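Long-range contacts in flavodoxin (Streptococcus pneumoniae serotype 4, PDB 5LJL), which binds FMN and probably serves as a low-potential electron carrier to redox enzymes: residues I7-S11 against P66-F72; T57-G63 against E98-V103. One frame throughout, in Å; residues are numbered along the deposited sequence.

Contact 1 of 2, residues I7-S11 against P66-F72. With PO4 (phosphate ion), chain B.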
loop_
_atom_site.group_PDB
_atom_site.type_symbol
_atom_site.label_atom_id
_atom_site.label_comp_id
_atom_site.label_asym_id
_atom_site.label_seq_id
_atom_site.Cartn_x
_atom_site.Cartn_y
_atom_site.Cartn_z
ATOM N N ILE A 7 -2.247 -2.648 -6.411
ATOM C CA ILE A 7 -1.179 -2.295 -5.473
ATOM C C ILE A 7 -0.263 -1.282 -6.151
ATOM O O ILE A 7 0.265 -1.558 -7.277
ATOM C CB ILE A 7 -0.380 -3.578 -5.047
ATOM C CG1 ILE A 7 -1.285 -4.620 -4.390
ATOM C CG2 ILE A 7 0.841 -3.251 -4.167
ATOM C CD1 ILE A 7 -0.585 -5.957 -4.115
ATOM N N VAL A 8 -0.074 -0.126 -5.526
ATOM C CA VAL A 8 0.800 0.925 -6.083
ATOM C C VAL A 8 1.942 1.105 -5.129
ATOM O O VAL A 8 1.704 1.315 -3.921
ATOM C CB VAL A 8 0.014 2.217 -6.330
ATOM C CG1 VAL A 8 0.940 3.293 -6.915
ATOM C CG2 VAL A 8 -1.171 1.926 -7.234
ATOM N N PHE A 9 3.165 1.062 -5.635
ATOM C CA PHE A 9 4.339 1.139 -4.786
ATOM C C PHE A 9 5.316 2.255 -5.186
ATOM O O PHE A 9 5.331 2.719 -6.356
ATOM C CB PHE A 9 5.101 -0.201 -4.674
ATOM C CG PHE A 9 5.833 -0.615 -5.921
ATOM C CD1 PHE A 9 7.105 -0.128 -6.181
ATOM C CD2 PHE A 9 5.221 -1.478 -6.827
ATOM C CE1 PHE A 9 7.769 -0.530 -7.344
ATOM C CE2 PHE A 9 5.867 -1.882 -7.989
ATOM C CZ PHE A 9 7.129 -1.384 -8.238
ATOM N N ALA A 10 6.086 2.700 -4.218
ATOM C CA ALA A 10 7.277 3.516 -4.437
ATOM C C ALA A 10 8.421 2.789 -3.699
ATOM O O ALA A 10 8.227 2.350 -2.552
ATOM C CB ALA A 10 7.074 4.899 -3.888
ATOM N N SER A 11 9.601 2.763 -4.287
ATOM C CA SER A 11 10.718 2.022 -3.731
ATOM C C SER A 11 12.022 2.620 -4.238
ATOM O O SER A 11 12.178 2.761 -5.454
ATOM C CB SER A 11 10.628 0.540 -4.116
ATOM O OG SER A 11 11.629 -0.223 -3.426
ATOM N N PRO A 66 7.795 10.029 -0.568
ATOM C CA PRO A 66 8.614 9.970 -1.766
ATOM C C PRO A 66 8.252 11.067 -2.766
ATOM O O PRO A 66 7.077 11.335 -3.026
ATOM C CB PRO A 66 8.296 8.594 -2.324
ATOM C CG PRO A 66 7.868 7.784 -1.141
ATOM C CD PRO A 66 7.132 8.735 -0.289
ATOM N N ASP A 67 9.306 11.680 -3.354
ATOM C CA ASP A 67 9.098 12.700 -4.349
ATOM C C ASP A 67 8.090 12.248 -5.390
ATOM O O ASP A 67 7.167 12.965 -5.765
ATOM C CB ASP A 67 10.429 13.033 -5.059
ATOM C CG ASP A 67 11.372 13.772 -4.196
ATOM O OD1 ASP A 67 12.588 13.894 -4.638
ATOM O OD2 ASP A 67 10.979 14.299 -3.087
ATOM N N GLU A 68 8.278 11.021 -5.882
ATOM C CA GLU A 68 7.458 10.479 -6.943
ATOM C C GLU A 68 5.998 10.158 -6.477
ATOM O O GLU A 68 5.114 9.907 -7.314
ATOM C CB GLU A 68 8.140 9.219 -7.521
ATOM C CG GLU A 68 8.346 8.052 -6.549
ATOM C CD GLU A 68 9.665 8.053 -5.759
ATOM O OE1 GLU A 68 10.245 9.124 -5.581
ATOM O OE2 GLU A 68 10.156 6.954 -5.329
ATOM N N MET A 69 5.782 10.124 -5.168
ATOM C CA MET A 69 4.476 9.952 -4.555
ATOM C C MET A 69 3.707 11.268 -4.379
ATOM O O MET A 69 2.494 11.226 -4.186
ATOM C CB MET A 69 4.512 9.179 -3.207
ATOM C CG MET A 69 4.633 7.670 -3.348
ATOM S SD MET A 69 3.080 7.006 -4.050
ATOM C CE MET A 69 3.300 5.264 -3.753
ATOM N N MET A 70 4.357 12.424 -4.482
ATOM C CA MET A 70 3.650 13.682 -4.192
ATOM C C MET A 70 2.465 13.929 -5.123
ATOM O O MET A 70 1.376 14.205 -4.663
ATOM C CB MET A 70 4.620 14.872 -4.183
ATOM C CG MET A 70 5.295 15.038 -2.819
ATOM S SD MET A 70 6.304 16.599 -2.710
ATOM C CE MET A 70 5.258 17.684 -3.655
ATOM N N ASP A 71 2.652 13.744 -6.402
ATOM C CA ASP A 71 1.563 13.866 -7.373
ATOM C C ASP A 71 0.437 12.824 -7.214
ATOM O O ASP A 71 -0.723 13.116 -7.320
ATOM C CB ASP A 71 2.129 13.721 -8.788
ATOM C CG ASP A 71 2.206 15.000 -9.480
ATOM O OD1 ASP A 71 1.542 15.081 -10.534
ATOM O OD2 ASP A 71 2.831 15.952 -8.962
ATOM N N PHE A 72 0.834 11.567 -6.945
ATOM C CA PHE A 72 -0.087 10.472 -6.742
ATOM C C PHE A 72 -0.964 10.770 -5.481
ATOM O O PHE A 72 -2.146 10.558 -5.483
ATOM C CB PHE A 72 0.725 9.170 -6.592
ATOM C CG PHE A 72 -0.148 7.945 -6.527
ATOM C CD1 PHE A 72 -0.573 7.323 -7.678
ATOM C CD2 PHE A 72 -0.625 7.482 -5.297
ATOM C CE1 PHE A 72 -1.400 6.225 -7.656
ATOM C CE2 PHE A 72 -1.479 6.391 -5.248
ATOM C CZ PHE A 72 -1.880 5.762 -6.430
HETATM P P PO4 B . 12.907 1.088 -0.011
HETATM O O1 PO4 B . 11.871 0.576 -0.934
HETATM O O2 PO4 B . 14.107 0.163 0.042
HETATM O O3 PO4 B . 12.348 1.244 1.354
HETATM O O4 PO4 B . 13.368 2.384 -0.468
HETATM O O HOH W 1 9.591 4.538 -6.555
#

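Contact 2 of 2, residues T57-G63 against E98-V103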
loop_
_atom_site.group_PDB
_atom_site.type_symbol
_atom_site.label_atom_id
_atom_site.label_comp_id
_atom_site.label_asym_id
_atom_site.label_seq_id
_atom_site.Cartn_x
_atom_site.Cartn_y
_atom_site.Cartn_z
ATOM N N THR A 57 4.672 2.110 0.444
ATOM C CA THR A 57 5.587 3.257 0.317
ATOM C C THR A 57 6.722 3.262 1.318
ATOM O O THR A 57 6.538 2.915 2.464
ATOM C CB THR A 57 4.770 4.583 0.377
ATOM O OG1 THR A 57 5.620 5.695 0.017
ATOM C CG2 THR A 57 4.100 4.793 1.729
ATOM N N TYR A 58 7.883 3.735 0.885
ATOM C CA TYR A 58 8.986 4.117 1.788
ATOM C C TYR A 58 8.684 5.594 2.239
ATOM O O TYR A 58 7.728 6.211 1.794
ATOM C CB TYR A 58 10.354 3.978 1.116
ATOM C CG TYR A 58 10.675 4.953 -0.021
ATOM C CD1 TYR A 58 10.247 4.704 -1.282
ATOM C CD2 TYR A 58 11.425 6.108 0.192
ATOM C CE1 TYR A 58 10.627 5.532 -2.356
ATOM C CE2 TYR A 58 11.742 6.997 -0.837
ATOM C CZ TYR A 58 11.350 6.721 -2.118
ATOM O OH TYR A 58 11.660 7.570 -3.165
ATOM N N THR A 59 9.498 6.086 3.148
ATOM C CA THR A 59 9.393 7.440 3.680
ATOM C C THR A 59 10.752 8.144 3.399
ATOM O O THR A 59 11.803 7.550 3.579
ATOM C CB THR A 59 9.164 7.371 5.186
ATOM O OG1 THR A 59 7.963 6.642 5.469
ATOM C CG2 THR A 59 9.129 8.699 5.824
ATOM N N TYR A 60 10.707 9.408 2.984
ATOM C CA TYR A 60 11.882 10.094 2.498
ATOM C C TYR A 60 12.281 11.193 3.492
ATOM O O TYR A 60 11.454 12.011 3.861
ATOM C CB TYR A 60 11.568 10.641 1.107
ATOM C CG TYR A 60 12.721 11.230 0.309
ATOM C CD1 TYR A 60 14.032 10.767 0.438
ATOM C CD2 TYR A 60 12.478 12.263 -0.628
ATOM C CE1 TYR A 60 15.084 11.331 -0.315
ATOM C CE2 TYR A 60 13.515 12.813 -1.407
ATOM C CZ TYR A 60 14.810 12.353 -1.242
ATOM O OH TYR A 60 15.810 12.899 -2.023
ATOM N N GLY A 61 13.524 11.124 3.983
ATOM C CA GLY A 61 14.043 12.076 4.963
ATOM C C GLY A 61 13.157 12.207 6.178
ATOM O O GLY A 61 12.587 11.207 6.726
ATOM N N ASP A 62 12.929 13.456 6.542
ATOM C CA ASP A 62 12.220 13.776 7.747
ATOM C C ASP A 62 10.707 13.595 7.500
ATOM O O ASP A 62 9.945 14.587 7.481
ATOM C CB ASP A 62 12.553 15.225 8.199
ATOM C CG ASP A 62 12.166 15.493 9.661
ATOM O OD1 ASP A 62 12.618 16.525 10.245
ATOM O OD2 ASP A 62 11.447 14.638 10.251
ATOM N N GLY A 63 10.287 12.330 7.322
ATOM C CA GLY A 63 8.881 11.986 7.273
ATOM C C GLY A 63 8.094 12.480 6.082
ATOM O O GLY A 63 6.889 12.653 6.204
ATOM N N GLU A 98 11.358 9.268 11.894
ATOM C CA GLU A 98 10.036 9.340 11.283
ATOM C C GLU A 98 9.717 7.997 10.559
ATOM O O GLU A 98 9.313 7.974 9.391
ATOM C CB GLU A 98 9.951 10.509 10.281
ATOM C CG GLU A 98 10.103 11.941 10.878
ATOM C CD GLU A 98 9.044 12.310 11.920
ATOM O OE1 GLU A 98 9.308 13.213 12.749
ATOM O OE2 GLU A 98 7.948 11.712 11.940
ATOM N N PHE A 99 9.964 6.897 11.274
ATOM C CA PHE A 99 9.808 5.522 10.803
ATOM C C PHE A 99 8.465 5.299 10.159
ATOM O O PHE A 99 7.421 5.354 10.801
ATOM C CB PHE A 99 9.949 4.530 11.978
ATOM C CG PHE A 99 9.858 3.095 11.603
ATOM C CD1 PHE A 99 10.957 2.448 11.117
ATOM C CD2 PHE A 99 8.670 2.382 11.754
ATOM C CE1 PHE A 99 10.884 1.096 10.812
ATOM C CE2 PHE A 99 8.580 1.059 11.462
ATOM C CZ PHE A 99 9.680 0.417 10.951
ATOM N N CYS A 100 8.524 5.021 8.872
ATOM C CA CYS A 100 7.303 4.751 8.125
ATOM C C CYS A 100 6.234 5.831 8.253
ATOM O O CYS A 100 5.032 5.529 8.060
ATOM C CB CYS A 100 6.783 3.330 8.425
ATOM S SG CYS A 100 7.799 1.986 7.833
ATOM N N LYS A 101 6.593 7.098 8.456
ATOM C CA LYS A 101 5.568 8.128 8.575
ATOM C C LYS A 101 4.770 8.234 7.256
ATOM O O LYS A 101 3.602 8.558 7.331
ATOM C CB LYS A 101 6.131 9.459 9.002
ATOM C CG LYS A 101 5.108 10.577 8.971
ATOM C CD LYS A 101 5.562 11.687 9.836
ATOM C CE LYS A 101 4.603 12.855 9.709
ATOM N NZ LYS A 101 4.741 13.723 10.909
ATOM N N ALA A 102 5.363 7.959 6.091
ATOM C CA ALA A 102 4.578 8.008 4.849
ATOM C C ALA A 102 3.403 6.968 4.861
ATOM O O ALA A 102 2.364 7.213 4.213
ATOM C CB ALA A 102 5.443 7.861 3.569
ATOM N N VAL A 103 3.582 5.838 5.554
ATOM C CA VAL A 103 2.514 4.806 5.701
ATOM C C VAL A 103 1.322 5.440 6.454
ATOM O O VAL A 103 0.148 5.369 5.987
ATOM C CB VAL A 103 3.033 3.485 6.388
ATOM C CG1 VAL A 103 1.866 2.560 6.740
ATOM C CG2 VAL A 103 4.144 2.804 5.589
#

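Contact 1 of 2, residues I7-S11 against P66-F72
A single water spans the gap between S11 and E68: it accepts the backbone N-H of S11 (S11 N to water 2.9 Å) and hydrogen-bonds to E68 OE2 (water to OE2 2.8 Å), a polar link between I7-S11 and P66-F72. E68 reaches that water with a chain bent at chi2 (-89°), which lays its carboxylate beside A10 CB; OE2 is probably also hydrogen-bonded to the hydroxyl of Y58, so one oxygen ties helix, water and the neighbouring loop together. Beyond the water the contact is apolar. A10 CB meets M69 CG at 3.7 Å and P66 CG at 4.1 Å, the methyl pointing into the notch formed by the proline ring and the methionine chain. M69, bent at chi2 (-69°), brings its CE alongside A10, 3.9 Å from F9 C. This is the packing of a flavodoxin-like alpha/beta sandwich, in which helix 67-77 covers one face of the parallel sheet and runs roughly against the direction of strand 4-9. Deeper in the core, V8 and F72 approach head-on. At chi1 -180° V8 CG1 points away from the backbone N and sits over one face of the F72 ring in a CH-pi contact, displaced toward its rim. At the other end S11 OG donates to a phosphate ion, probably from the crystallisation liquor (S11 OG to PO4 O1 2.6 Å), which backbone N-H groups of M12, N15 and T16 also hold, a position consistent with the FMN phosphate loop of flavodoxins.

Contact 2 of 2, residues T57-G63 against E98-V103
The loop T57-G63 runs along the start of helix 101-113 and the type II turn E98-K101 before it, the CA atoms coming closest at G63 and E98 (4.9 Å) and at T59 and A102 (5.0 Å). T59 carries the polar link: its OG1, beside its own backbone nitrogen at chi1 -59°, accepts the N-H of A102 (A102 N to T59 OG1 3.0 Å, 155° at the hydrogen), while its methyl CG2 lies 3.6 Å from E98 O. The A102 methyl packs against the loop, with A102 CB 3.3 Å from Y58 O and 3.8 Å from T57 CG2; V103 CG2 packs against the carbonyl oxygen of T57. Toward solvent, G63 lies against the E98 side chain, where a CB would run into E98 CG and K101 CD. The carboxylates of D62 and E98 stand close, D62 OD2 to E98 OE1 3.6 Å with their planes 33° apart, which would tend to raise the proton affinity of one or both; K101 offers E98 OE2 a long salt bridge. A loop thus meets a turn and the start of helix 101-113 beyond the C-terminal ends of the parallel strands, the edge where flavodoxins hold their FMN.

How the contacts relate
Contact 1 is core and contact 2 partly surface. In 7-11 against 66-72 a strand of the central sheet meets a covering helix, mostly through apolar side chains, with polar groups confined to the phosphate end; 57-63 against 98-103 joins a loop to a helix start, with a backbone-to-hydroxyl bond and a pair of like charges toward its exposed rim. The two are neighbours along the chain: segment 57-63, which follows strand 52-56, runs on through a short connection into 66-72, and their segments alternate along the sequence. They also touch directly, through P66 packed against T57 and Y58, and the Y58 ring beside A10, near the phosphate.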